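Local coordinates for RND efflux system, outer membrane lipoprotein, NodT family (Burkholderia mallei, PDB 6U94) that probably serves as the outer-membrane channel of an RND-type efflux system, carrying exported compounds out of the cell, at residues L175-D180 with Q238-L243; Y86-A91 with A126-T131; V74-I79 with R160-S165; P337-P342 with L353-V358. One frame throughout, in Å; residues are numbered along the deposited sequence.

Contact 1: L175-D180 with Q238-L243; sequences LTLLAD and QDENAL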
loop_
_atom_site.group_PDB
_atom_site.type_symbol
_atom_site.label_atom_id
_atom_site.label_comp_id
_atom_site.label_asym_id
_atom_site.label_seq_id
_atom_site.Cartn_x
_atom_site.Cartn_y
_atom_site.Cartn_z
ATOM N N LEU A 175 -6.774 5.851 -4.899
ATOM C CA LEU A 175 -6.026 6.676 -3.957
ATOM C C LEU A 175 -4.805 7.291 -4.626
ATOM O O LEU A 175 -4.521 8.481 -4.450
ATOM C CB LEU A 175 -5.622 5.849 -2.737
ATOM C CG LEU A 175 -6.775 5.496 -1.796
ATOM C CD1 LEU A 175 -6.301 4.626 -0.643
ATOM C CD2 LEU A 175 -7.435 6.762 -1.278
ATOM N N THR A 176 -4.073 6.492 -5.408
ATOM C CA THR A 176 -2.946 7.025 -6.169
ATOM C C THR A 176 -3.402 8.115 -7.133
ATOM O O THR A 176 -2.688 9.102 -7.347
ATOM C CB THR A 176 -2.235 5.899 -6.920
ATOM O OG1 THR A 176 -1.647 4.989 -5.980
ATOM C CG2 THR A 176 -1.148 6.447 -7.832
ATOM N N LEU A 177 -4.596 7.962 -7.713
ATOM C CA LEU A 177 -5.140 9.007 -8.575
ATOM C C LEU A 177 -5.311 10.315 -7.811
ATOM O O LEU A 177 -4.863 11.376 -8.262
ATOM C CB LEU A 177 -6.472 8.553 -9.166
ATOM C CG LEU A 177 -7.219 9.587 -10.008
ATOM C CD1 LEU A 177 -6.395 9.997 -11.220
ATOM C CD2 LEU A 177 -8.579 9.054 -10.435
ATOM N N LEU A 178 -5.963 10.257 -6.648
ATOM C CA LEU A 178 -6.180 11.463 -5.860
ATOM C C LEU A 178 -4.865 12.069 -5.390
ATOM O O LEU A 178 -4.766 13.292 -5.230
ATOM C CB LEU A 178 -7.085 11.149 -4.670
ATOM C CG LEU A 178 -8.446 10.557 -5.034
ATOM C CD1 LEU A 178 -9.305 10.386 -3.795
ATOM C CD2 LEU A 178 -9.152 11.425 -6.062
ATOM N N ALA A 179 -3.844 11.236 -5.170
ATOM C CA ALA A 179 -2.537 11.762 -4.788
ATOM C C ALA A 179 -1.868 12.476 -5.955
ATOM O O ALA A 179 -1.309 13.564 -5.787
ATOM C CB ALA A 179 -1.650 10.635 -4.261
ATOM N N ASP A 180 -1.929 11.887 -7.151
ATOM C CA ASP A 180 -1.316 12.502 -8.322
ATOM C C ASP A 180 -2.021 13.786 -8.737
ATOM O O ASP A 180 -1.394 14.648 -9.365
ATOM C CB ASP A 180 -1.292 11.509 -9.485
ATOM C CG ASP A 180 -0.106 10.562 -9.413
ATOM O OD1 ASP A 180 0.983 11.009 -9.001
ATOM O OD2 ASP A 180 -0.255 9.372 -9.764
ATOM N N GLN A 238 -2.041 7.595 -16.406
ATOM C CA GLN A 238 -1.820 6.177 -16.137
ATOM C C GLN A 238 -2.784 5.656 -15.079
ATOM O O GLN A 238 -3.319 4.549 -15.210
ATOM C CB GLN A 238 -0.374 5.947 -15.697
ATOM C CG GLN A 238 0.677 6.352 -16.717
ATOM C CD GLN A 238 2.075 6.347 -16.128
ATOM O OE1 GLN A 238 2.247 6.261 -14.912
ATOM N NE2 GLN A 238 3.082 6.438 -16.989
ATOM N N ASP A 239 -3.008 6.435 -14.016
ATOM C CA ASP A 239 -3.942 6.023 -12.973
ATOM C C ASP A 239 -5.335 5.791 -13.542
ATOM O O ASP A 239 -5.991 4.793 -13.216
ATOM C CB ASP A 239 -4.000 7.080 -11.868
ATOM C CG ASP A 239 -2.659 7.310 -11.201
ATOM O OD1 ASP A 239 -1.691 6.581 -11.505
ATOM O OD2 ASP A 239 -2.577 8.231 -10.368
ATOM N N GLU A 240 -5.803 6.705 -14.393
ATOM C CA GLU A 240 -7.142 6.575 -14.951
ATOM C C GLU A 240 -7.239 5.397 -15.914
ATOM O O GLU A 240 -8.294 4.756 -16.002
ATOM C CB GLU A 240 -7.545 7.879 -15.641
ATOM C CG GLU A 240 -7.604 9.066 -14.694
ATOM C CD GLU A 240 -7.943 10.369 -15.396
ATOM O OE1 GLU A 240 -7.687 10.480 -16.614
ATOM O OE2 GLU A 240 -8.474 11.280 -14.725
ATOM N N ASN A 241 -6.158 5.096 -16.640
ATOM C CA ASN A 241 -6.154 3.920 -17.506
ATOM C C ASN A 241 -6.257 2.640 -16.686
ATOM O O ASN A 241 -7.112 1.786 -16.951
ATOM C CB ASN A 241 -4.891 3.901 -18.369
ATOM C CG ASN A 241 -5.157 4.311 -19.802
ATOM O OD1 ASN A 241 -6.076 5.083 -20.080
ATOM N ND2 ASN A 241 -4.358 3.786 -20.726
ATOM N N ALA A 242 -5.387 2.492 -15.682
ATOM C CA ALA A 242 -5.414 1.299 -14.843
ATOM C C ALA A 242 -6.741 1.172 -14.111
ATOM O O ALA A 242 -7.251 0.060 -13.921
ATOM C CB ALA A 242 -4.251 1.330 -13.848
ATOM N N LEU A 243 -7.320 2.301 -13.696
ATOM C CA LEU A 243 -8.609 2.262 -13.015
ATOM C C LEU A 243 -9.702 1.750 -13.944
ATOM O O LEU A 243 -10.572 0.976 -13.525
ATOM C CB LEU A 243 -8.958 3.649 -12.479
ATOM C CG LEU A 243 -10.036 3.731 -11.399
ATOM C CD1 LEU A 243 -9.707 2.795 -10.249
ATOM C CD2 LEU A 243 -10.171 5.159 -10.898
#
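Asp239 and Asp180 bring their carboxylates together across two antiparallel helices, and this is the polar centre of the contact. The axes of the two short segments approach to 9.3 Å, with their directions 162° apart. Asp239 OD2 lies 2.7 Å from Asp180 OD2; the side chains meet at about a right angle, yet the two carboxylate planes are turned only 26° from one another. Asp239 OD2 also comes within 3.1 Å of the carbonyl oxygen Thr176 O, a close approach that is not a hydrogen bond. Opposite charge comes from Arg90, which forms salt bridges through NH1 to Asp180 OD2 and through NH2 to Asp239 OD1, while a glycerol, probably from the crystallisation liquor, is hydrogen-bonded to Asp180 OD1. The hydroxyl of Thr176 bonds to Asn172 O, one turn back in its own helix, and its methyl CG2 is the branch presented to Asp239, 3.4 Å from OD2.

The apolar part begins with Leu177, which crosses Asp239 and Glu240 at a slant. With CG anti to the backbone N (chi1 175°), its CD1 reaches the aliphatic stems opposite, 3.8 Å from Asp239 CB and equally close to CG of Glu240. The other methyl, CD2, meets Leu243 CD2 at 4.2 Å.

Two buried acids this close would repel each other if both were fully charged. The shared arginine would offset much of that cost, and one acid may well also hold a proton. In the α-helical body of this outer membrane factor, the pair thus joins helices 156-203 and 211-247 to the loop that carries Arg90.

Contact 2: Y86-A91 with A126-T131; sequences YRIQRA and ASVGLT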
loop_
_atom_site.group_PDB
_atom_site.type_symbol
_atom_site.label_atom_id
_atom_site.label_comp_id
_atom_site.label_asym_id
_atom_site.label_seq_id
_atom_site.Cartn_x
_atom_site.Cartn_y
_atom_site.Cartn_z
ATOM N N TYR A 86 0.525 1.623 -13.951
ATOM C CA TYR A 86 0.690 2.706 -12.993
ATOM C C TYR A 86 1.549 2.378 -11.779
ATOM O O TYR A 86 1.862 3.299 -11.021
ATOM C CB TYR A 86 -0.683 3.185 -12.492
ATOM C CG TYR A 86 -1.144 2.474 -11.240
ATOM C CD1 TYR A 86 -1.641 1.178 -11.297
ATOM C CD2 TYR A 86 -1.076 3.097 -9.998
ATOM C CE1 TYR A 86 -2.059 0.522 -10.152
ATOM C CE2 TYR A 86 -1.488 2.451 -8.849
ATOM C CZ TYR A 86 -1.980 1.162 -8.931
ATOM O OH TYR A 86 -2.397 0.509 -7.792
ATOM N N ARG A 87 1.936 1.123 -11.559
ATOM C CA ARG A 87 2.533 0.785 -10.273
ATOM C C ARG A 87 3.914 0.145 -10.382
ATOM O O ARG A 87 4.833 0.542 -9.659
ATOM C CB ARG A 87 1.598 -0.139 -9.491
ATOM C CG ARG A 87 1.965 -0.269 -8.022
ATOM C CD ARG A 87 0.835 -0.895 -7.230
ATOM N NE ARG A 87 1.111 -0.905 -5.797
ATOM C CZ ARG A 87 0.332 -1.489 -4.891
ATOM N NH1 ARG A 87 -0.777 -2.117 -5.266
ATOM N NH2 ARG A 87 0.663 -1.446 -3.607
ATOM N N ILE A 88 4.069 -0.844 -11.267
ATOM C CA ILE A 88 5.306 -1.626 -11.302
ATOM C C ILE A 88 6.503 -0.731 -11.600
ATOM O O ILE A 88 7.553 -0.835 -10.954
ATOM C CB ILE A 88 5.195 -2.770 -12.325
ATOM C CG1 ILE A 88 3.935 -3.597 -12.071
ATOM C CG2 ILE A 88 6.427 -3.659 -12.259
ATOM C CD1 ILE A 88 3.917 -4.273 -10.724
ATOM N N GLN A 89 6.364 0.162 -12.579
ATOM C CA GLN A 89 7.484 1.000 -12.988
ATOM C C GLN A 89 7.673 2.230 -12.109
ATOM O O GLN A 89 8.732 2.863 -12.187
ATOM C CB GLN A 89 7.316 1.432 -14.447
ATOM C CG GLN A 89 7.531 0.313 -15.460
ATOM C CD GLN A 89 8.978 -0.161 -15.542
ATOM O OE1 GLN A 89 9.838 0.270 -14.773
ATOM N NE2 GLN A 89 9.251 -1.052 -16.488
ATOM N N ARG A 90 6.693 2.589 -11.285
ATOM C CA ARG A 90 6.860 3.677 -10.333
ATOM C C ARG A 90 7.444 3.209 -9.006
ATOM O O ARG A 90 7.510 3.999 -8.058
ATOM C CB ARG A 90 5.527 4.391 -10.102
ATOM C CG ARG A 90 5.283 5.539 -11.063
ATOM C CD ARG A 90 4.151 6.415 -10.578
ATOM N NE ARG A 90 2.963 6.296 -11.414
ATOM C CZ ARG A 90 1.767 6.760 -11.071
ATOM N NH1 ARG A 90 1.600 7.363 -9.901
ATOM N NH2 ARG A 90 0.735 6.614 -11.894
ATOM N N ALA A 91 7.875 1.950 -8.920
ATOM C CA ALA A 91 8.596 1.471 -7.747
ATOM C C ALA A 91 10.006 2.041 -7.650
ATOM O O ALA A 91 10.715 1.727 -6.687
ATOM C CB ALA A 91 8.656 -0.057 -7.754
ATOM N N ALA A 126 7.901 -6.791 -9.824
ATOM C CA ALA A 126 6.535 -7.012 -10.283
ATOM C C ALA A 126 5.573 -7.320 -9.144
ATOM O O ALA A 126 4.360 -7.199 -9.332
ATOM C CB ALA A 126 6.503 -8.146 -11.308
ATOM N N SER A 127 6.080 -7.710 -7.974
ATOM C CA SER A 127 5.247 -8.151 -6.864
ATOM C C SER A 127 5.051 -7.077 -5.801
ATOM O O SER A 127 4.647 -7.402 -4.680
ATOM C CB SER A 127 5.843 -9.407 -6.229
ATOM O OG SER A 127 5.870 -10.480 -7.154
ATOM N N VAL A 128 5.315 -5.808 -6.128
ATOM C CA VAL A 128 5.264 -4.751 -5.122
ATOM C C VAL A 128 3.855 -4.636 -4.559
ATOM O O VAL A 128 2.867 -4.581 -5.302
ATOM C CB VAL A 128 5.751 -3.417 -5.714
ATOM C CG1 VAL A 128 4.999 -3.073 -6.992
ATOM C CG2 VAL A 128 5.602 -2.298 -4.693
ATOM N N GLY A 129 3.757 -4.618 -3.231
ATOM C CA GLY A 129 2.469 -4.493 -2.577
ATOM C C GLY A 129 1.606 -5.735 -2.605
ATOM O O GLY A 129 0.394 -5.636 -2.398
ATOM N N LEU A 130 2.191 -6.906 -2.847
ATOM C CA LEU A 130 1.454 -8.160 -2.887
ATOM C C LEU A 130 1.791 -9.012 -1.670
ATOM O O LEU A 130 2.958 -9.129 -1.283
ATOM C CB LEU A 130 1.762 -8.940 -4.169
ATOM C CG LEU A 130 1.331 -8.297 -5.487
ATOM C CD1 LEU A 130 1.570 -9.250 -6.652
ATOM C CD2 LEU A 130 -0.128 -7.870 -5.421
ATOM N N THR A 131 0.765 -9.611 -1.074
ATOM C CA THR A 131 0.961 -10.514 0.048
ATOM C C THR A 131 1.500 -11.859 -0.438
ATOM O O THR A 131 1.667 -12.099 -1.637
ATOM C CB THR A 131 -0.340 -10.698 0.822
ATOM O OG1 THR A 131 -1.355 -11.212 -0.051
ATOM C CG2 THR A 131 -0.799 -9.364 1.413
#
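Ile88 and Ala126 make the tighter end of this contact between two loop segments. The isoleucine reaches over with its terminal methyl: CD1 lies 3.3 Å from Ala126 O, while its branch methyl CG2 is 3.9 Å from Ala126 CA. Its CD1 also touches CG1 of Val128, at 4.1 Å. Beside this, the long chain of Arg87, with CG anti to the backbone N (chi1 -166°) and extended to NE, carries its guanidinium up to the turn opposite. Val128 O stands over the centre of one guanidinium face, 4.0 Å above the plane, and NH2 comes to 3.7 Å from Gly129 CA. Gly129 has a positive phi (74°), as suits the third position of the type II turn from Ser127 to Leu130.

The outer side is looser. Ala126 turns its CB away from Ile88, and exposed Ala91 faces Val128 only at a distance. No hydrogen bond crosses between the segments.

Polar demands are met elsewhere: Arg87 NH1 forms a salt bridge with Glu169, and Arg83 NH2 donates to both Ala126 O and Val128 O. The two segments belong to one long connection, of which residues 94-124 are not modelled; relatives such as TolC have a β-hairpin there. Between themselves they meet by van der Waals contact, while Arg83 holds segment 126-131 at two carbonyls and Arg87 ties its own segment to helix 156-203.

Contact 3: V74-I79 with R160-S165; sequences VATLDI and RSVHIS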
loop_
_atom_site.group_PDB
_atom_site.type_symbol
_atom_site.label_atom_id
_atom_site.label_comp_id
_atom_site.label_asym_id
_atom_site.label_seq_id
_atom_site.Cartn_x
_atom_site.Cartn_y
_atom_site.Cartn_z
ATOM N N VAL A 74 -9.510 -13.785 -16.504
ATOM C CA VAL A 74 -9.388 -12.478 -17.144
ATOM C C VAL A 74 -9.162 -11.392 -16.098
ATOM O O VAL A 74 -8.375 -10.461 -16.313
ATOM C CB VAL A 74 -10.628 -12.194 -18.012
ATOM C CG1 VAL A 74 -10.698 -10.723 -18.393
ATOM C CG2 VAL A 74 -10.602 -13.061 -19.262
ATOM N N ALA A 75 -9.841 -11.494 -14.951
ATOM C CA ALA A 75 -9.611 -10.542 -13.871
ATOM C C ALA A 75 -8.150 -10.549 -13.442
ATOM O O ALA A 75 -7.561 -9.490 -13.195
ATOM C CB ALA A 75 -10.520 -10.859 -12.685
ATOM N N THR A 76 -7.547 -11.739 -13.362
ATOM C CA THR A 76 -6.119 -11.838 -13.077
ATOM C C THR A 76 -5.291 -11.122 -14.141
ATOM O O THR A 76 -4.307 -10.443 -13.820
ATOM C CB THR A 76 -5.717 -13.311 -12.965
ATOM O OG1 THR A 76 -6.133 -13.823 -11.692
ATOM C CG2 THR A 76 -4.209 -13.488 -13.115
ATOM N N LEU A 77 -5.687 -11.245 -15.412
ATOM C CA LEU A 77 -4.972 -10.552 -16.481
ATOM C C LEU A 77 -5.184 -9.042 -16.418
ATOM O O LEU A 77 -4.299 -8.277 -16.820
ATOM C CB LEU A 77 -5.414 -11.086 -17.843
ATOM C CG LEU A 77 -5.025 -12.516 -18.227
ATOM C CD1 LEU A 77 -5.714 -12.899 -19.525
ATOM C CD2 LEU A 77 -3.514 -12.657 -18.360
ATOM N N ASP A 78 -6.345 -8.596 -15.933
ATOM C CA ASP A 78 -6.613 -7.164 -15.849
ATOM C C ASP A 78 -5.827 -6.518 -14.714
ATOM O O ASP A 78 -5.295 -5.413 -14.870
ATOM C CB ASP A 78 -8.111 -6.919 -15.670
ATOM C CG ASP A 78 -8.911 -7.252 -16.918
ATOM O OD1 ASP A 78 -8.295 -7.542 -17.967
ATOM O OD2 ASP A 78 -10.157 -7.221 -16.850
ATOM N N ILE A 79 -5.752 -7.193 -13.567
ATOM C CA ILE A 79 -4.948 -6.697 -12.457
ATOM C C ILE A 79 -3.483 -6.622 -12.859
ATOM O O ILE A 79 -2.769 -5.679 -12.500
ATOM C CB ILE A 79 -5.157 -7.588 -11.218
ATOM C CG1 ILE A 79 -6.614 -7.521 -10.759
ATOM C CG2 ILE A 79 -4.218 -7.183 -10.096
ATOM C CD1 ILE A 79 -7.013 -8.648 -9.830
ATOM N N ARG A 160 -11.242 -16.186 -3.423
ATOM C CA ARG A 160 -11.066 -15.141 -2.424
ATOM C C ARG A 160 -9.769 -14.373 -2.641
ATOM O O ARG A 160 -9.721 -13.161 -2.405
ATOM C CB ARG A 160 -11.101 -15.752 -1.022
ATOM C CG ARG A 160 -10.975 -14.739 0.102
ATOM C CD ARG A 160 -11.107 -15.407 1.459
ATOM N NE ARG A 160 -11.182 -14.436 2.542
ATOM C CZ ARG A 160 -12.282 -13.761 2.863
ATOM N NH1 ARG A 160 -13.399 -13.951 2.176
ATOM N NH2 ARG A 160 -12.264 -12.892 3.866
ATOM N N SER A 161 -8.716 -15.056 -3.103
ATOM C CA SER A 161 -7.435 -14.388 -3.313
ATOM C C SER A 161 -7.517 -13.378 -4.450
ATOM O O SER A 161 -6.919 -12.297 -4.372
ATOM C CB SER A 161 -6.342 -15.422 -3.589
ATOM O OG SER A 161 -5.080 -14.789 -3.757
ATOM N N VAL A 162 -8.258 -13.706 -5.511
ATOM C CA VAL A 162 -8.394 -12.780 -6.632
ATOM C C VAL A 162 -9.303 -11.615 -6.257
ATOM O O VAL A 162 -9.052 -10.467 -6.646
ATOM C CB VAL A 162 -8.902 -13.521 -7.883
ATOM C CG1 VAL A 162 -9.048 -12.554 -9.057
ATOM C CG2 VAL A 162 -7.957 -14.665 -8.240
ATOM N N HIS A 163 -10.375 -11.887 -5.506
ATOM C CA HIS A 163 -11.238 -10.812 -5.021
ATOM C C HIS A 163 -10.470 -9.848 -4.122
ATOM O O HIS A 163 -10.617 -8.625 -4.236
ATOM C CB HIS A 163 -12.432 -11.396 -4.266
ATOM C CG HIS A 163 -13.480 -11.996 -5.151
ATOM N ND1 HIS A 163 -13.368 -12.028 -6.525
ATOM C CD2 HIS A 163 -14.665 -12.579 -4.856
ATOM C CE1 HIS A 163 -14.438 -12.608 -7.038
ATOM N NE2 HIS A 163 -15.241 -12.951 -6.046
ATOM N N ILE A 164 -9.649 -10.383 -3.218
ATOM C CA ILE A 164 -8.872 -9.538 -2.318
ATOM C C ILE A 164 -7.915 -8.658 -3.113
ATOM O O ILE A 164 -7.801 -7.451 -2.865
ATOM C CB ILE A 164 -8.132 -10.406 -1.285
ATOM C CG1 ILE A 164 -9.104 -10.921 -0.222
ATOM C CG2 ILE A 164 -7.002 -9.637 -0.646
ATOM C CD1 ILE A 164 -8.433 -11.730 0.870
ATOM N N SER A 165 -7.221 -9.249 -4.091
ATOM C CA SER A 165 -6.319 -8.470 -4.935
ATOM C C SER A 165 -7.076 -7.398 -5.706
ATOM O O SER A 165 -6.638 -6.242 -5.774
ATOM C CB SER A 165 -5.574 -9.388 -5.908
ATOM O OG SER A 165 -4.865 -10.407 -5.227
#
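Thr76 and Val162 mark where helices 72-86 and 156-203 come nearest in this region, their CA atoms 6.9 Å apart. Both segments run in broadly the same direction, inclined by 33°, and their axes approach to 10.4 Å. One turn farther along each helix the spacing has grown slightly, with 7.8 Å between the CA atoms of Ile79 and Ser165. At such a separation side chains meet, but no backbone-to-backbone contact forms.

Val162 is the central side chain. With CG1 anti to the backbone N (chi1 180°), both methyls face Thr76 OG1, CG2 at 4.0 Å and CG1 at 4.1 Å, the two side chains crossing at about a right angle. CG1 also meets Ala75 CB at 4.3 Å. The threonine hydroxyl is engaged in a weak hydrogen bond to Leu72 O of its own helix. Farther on, Ile79 sends out CD1, which lies 4.2 Å from both Val162 O and Ser165 CB. Ser165 OG is hydrogen-bonded to Glu134 OE1 of helix 132-142.

All the touching residues are buried, and no hydrogen bond spans the pair. Helix 132-142 closes over one part of this interface, with Phe138 against Thr76 and Leu137 against Val162, while Leu246 of helix 211-247 packs on Ile79. Helices 72-86 and 156-203 thus meet within an α-helical bundle to which helices 132-142 and 211-247 also belong.

Contact 4: P337-P342 with L353-V358; sequences PQLTLP and LDLATV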
loop_
_atom_site.group_PDB
_atom_site.type_symbol
_atom_site.label_atom_id
_atom_site.label_comp_id
_atom_site.label_asym_id
_atom_site.label_seq_id
_atom_site.Cartn_x
_atom_site.Cartn_y
_atom_site.Cartn_z
ATOM N N PRO A 337 5.204 -23.778 19.903
ATOM C CA PRO A 337 4.286 -24.870 19.557
ATOM C C PRO A 337 4.360 -26.000 20.572
ATOM O O PRO A 337 5.432 -26.344 21.074
ATOM C CB PRO A 337 4.772 -25.319 18.175
ATOM C CG PRO A 337 6.194 -24.881 18.110
ATOM C CD PRO A 337 6.274 -23.611 18.905
ATOM N N GLN A 338 3.196 -26.568 20.881
ATOM C CA GLN A 338 3.089 -27.691 21.799
ATOM C C GLN A 338 2.006 -28.637 21.303
ATOM O O GLN A 338 0.961 -28.198 20.814
ATOM C CB GLN A 338 2.766 -27.223 23.222
ATOM C CG GLN A 338 2.763 -28.333 24.260
ATOM C CD GLN A 338 2.187 -27.887 25.593
ATOM O OE1 GLN A 338 1.172 -27.189 25.645
ATOM N NE2 GLN A 338 2.836 -28.287 26.678
ATOM N N LEU A 339 2.253 -29.936 21.439
ATOM C CA LEU A 339 1.317 -30.957 20.986
ATOM C C LEU A 339 0.491 -31.438 22.174
ATOM O O LEU A 339 1.013 -32.096 23.080
ATOM C CB LEU A 339 2.060 -32.113 20.320
ATOM C CG LEU A 339 2.806 -31.746 19.037
ATOM C CD1 LEU A 339 3.604 -32.929 18.533
ATOM C CD2 LEU A 339 1.836 -31.263 17.973
ATOM N N THR A 340 -0.796 -31.092 22.170
ATOM C CA THR A 340 -1.747 -31.575 23.159
ATOM C C THR A 340 -2.877 -32.385 22.546
ATOM O O THR A 340 -3.514 -33.169 23.257
ATOM C CB THR A 340 -2.359 -30.404 23.941
ATOM O OG1 THR A 340 -3.185 -29.630 23.061
ATOM C CG2 THR A 340 -1.262 -29.515 24.518
ATOM N N LEU A 341 -3.151 -32.211 21.265
ATOM C CA LEU A 341 -4.107 -33.018 20.557
ATOM C C LEU A 341 -3.408 -33.740 19.418
ATOM O O LEU A 341 -2.566 -33.143 18.738
ATOM C CB LEU A 341 -5.244 -32.159 20.001
ATOM C CG LEU A 341 -6.269 -31.644 21.000
ATOM C CD1 LEU A 341 -6.994 -30.436 20.434
ATOM C CD2 LEU A 341 -7.236 -32.767 21.301
ATOM N N PRO A 342 -3.705 -35.019 19.203
ATOM C CA PRO A 342 -3.092 -35.731 18.076
ATOM C C PRO A 342 -3.501 -35.097 16.756
ATOM O O PRO A 342 -4.687 -34.908 16.474
ATOM C CB PRO A 342 -3.638 -37.159 18.214
ATOM C CG PRO A 342 -4.060 -37.266 19.647
ATOM C CD PRO A 342 -4.548 -35.902 20.025
ATOM N N LEU A 353 2.755 -36.992 19.704
ATOM C CA LEU A 353 3.090 -36.014 20.728
ATOM C C LEU A 353 4.539 -35.552 20.652
ATOM O O LEU A 353 5.015 -34.881 21.574
ATOM C CB LEU A 353 2.785 -36.583 22.116
ATOM C CG LEU A 353 1.363 -37.111 22.320
ATOM C CD1 LEU A 353 1.124 -37.433 23.786
ATOM C CD2 LEU A 353 0.319 -36.126 21.799
ATOM N N ASP A 354 5.250 -35.889 19.579
ATOM C CA ASP A 354 6.621 -35.445 19.362
ATOM C C ASP A 354 6.631 -34.470 18.193
ATOM O O ASP A 354 6.270 -34.841 17.071
ATOM C CB ASP A 354 7.553 -36.624 19.086
ATOM C CG ASP A 354 9.015 -36.223 19.105
ATOM O OD1 ASP A 354 9.604 -36.178 20.205
ATOM O OD2 ASP A 354 9.574 -35.938 18.025
ATOM N N LEU A 355 7.032 -33.226 18.460
ATOM C CA LEU A 355 7.017 -32.200 17.422
ATOM C C LEU A 355 7.924 -32.569 16.255
ATOM O O LEU A 355 7.564 -32.359 15.091
ATOM C CB LEU A 355 7.426 -30.852 18.015
ATOM C CG LEU A 355 6.317 -30.061 18.708
ATOM C CD1 LEU A 355 6.911 -28.962 19.572
ATOM C CD2 LEU A 355 5.373 -29.476 17.669
ATOM N N ALA A 356 9.102 -33.126 16.546
ATOM C CA ALA A 356 10.063 -33.420 15.487
ATOM C C ALA A 356 9.499 -34.414 14.481
ATOM O O ALA A 356 9.687 -34.257 13.268
ATOM C CB ALA A 356 11.365 -33.947 16.090
ATOM N N THR A 357 8.790 -35.437 14.962
ATOM C CA THR A 357 8.253 -36.448 14.057
ATOM C C THR A 357 7.060 -35.914 13.274
ATOM O O THR A 357 6.879 -36.254 12.100
ATOM C CB THR A 357 7.863 -37.707 14.835
ATOM O OG1 THR A 357 6.734 -37.426 15.673
ATOM C CG2 THR A 357 9.010 -38.173 15.707
ATOM N N VAL A 358 6.234 -35.077 13.906
ATOM C CA VAL A 358 5.083 -34.506 13.214
ATOM C C VAL A 358 5.535 -33.504 12.154
ATOM O O VAL A 358 4.847 -33.301 11.146
ATOM C CB VAL A 358 4.118 -33.873 14.236
ATOM C CG1 VAL A 358 2.943 -33.216 13.543
ATOM C CG2 VAL A 358 3.620 -34.927 15.212
#
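Leu339 drives one methyl into the start of helix 355-359. Its CG stands anti to the carbonyl carbon (chi1 -64°), and the second torsion, near 175°, carries CD1 straight out from the main chain, to 3.4 Å from both Asp354 C and Leu355 N. The same methyl then meets Val358 CG2 at 3.9 Å. Leu355 answers from the helix, crossing Leu339 at a slant. Its chi1 of -83° likewise sets CG opposite the carbonyl carbon and directs the two methyls to different partners: CD2 rests 3.7 Å from Leu339 CG, while CD1 reaches back to Pro337 O at 3.4 Å. The proline ring adds its CB, 4.2 Å from Leu355 CD2.

Asp354 is the N-cap residue. Its OD2 accepts from Thr357 N at 3.2 Å through the lone pair directed away from its other oxygen; this capping bond closes the first turn, on which Leu355 and Val358 sit.

No hydrogen bond links the two segments. The contact joins the loop before helix 349-352 to the start of helix 355-359. Phe306 of helix 299-306 covers Pro337 and Leu355, Ala305 of that helix touches Leu339, and helix 362-415 also borders the contact through Glu368 against Pro337 and Val364 against Val358.

Contacts 1, 2 and 3 cluster in the first half of the chain, their centres 14 to 18 Å apart, whereas contact 4 lies in the second half, its centre about 37 Å from that of contact 3 and about 50 Å from that of contact 1. Along the chain contact 2 is nested inside the loop closed by contact 3, and contact 1 follows both. Contacts 1 and 3 share helix 156-203, and contact 3 uses helix 72-86, after which the loop of contact 2 begins. Arg90 joins that loop directly to contact 1. The contacts thus sample distant parts of one elongated, mostly helical chain, with contact 4 beyond the chain's centre from contact 1.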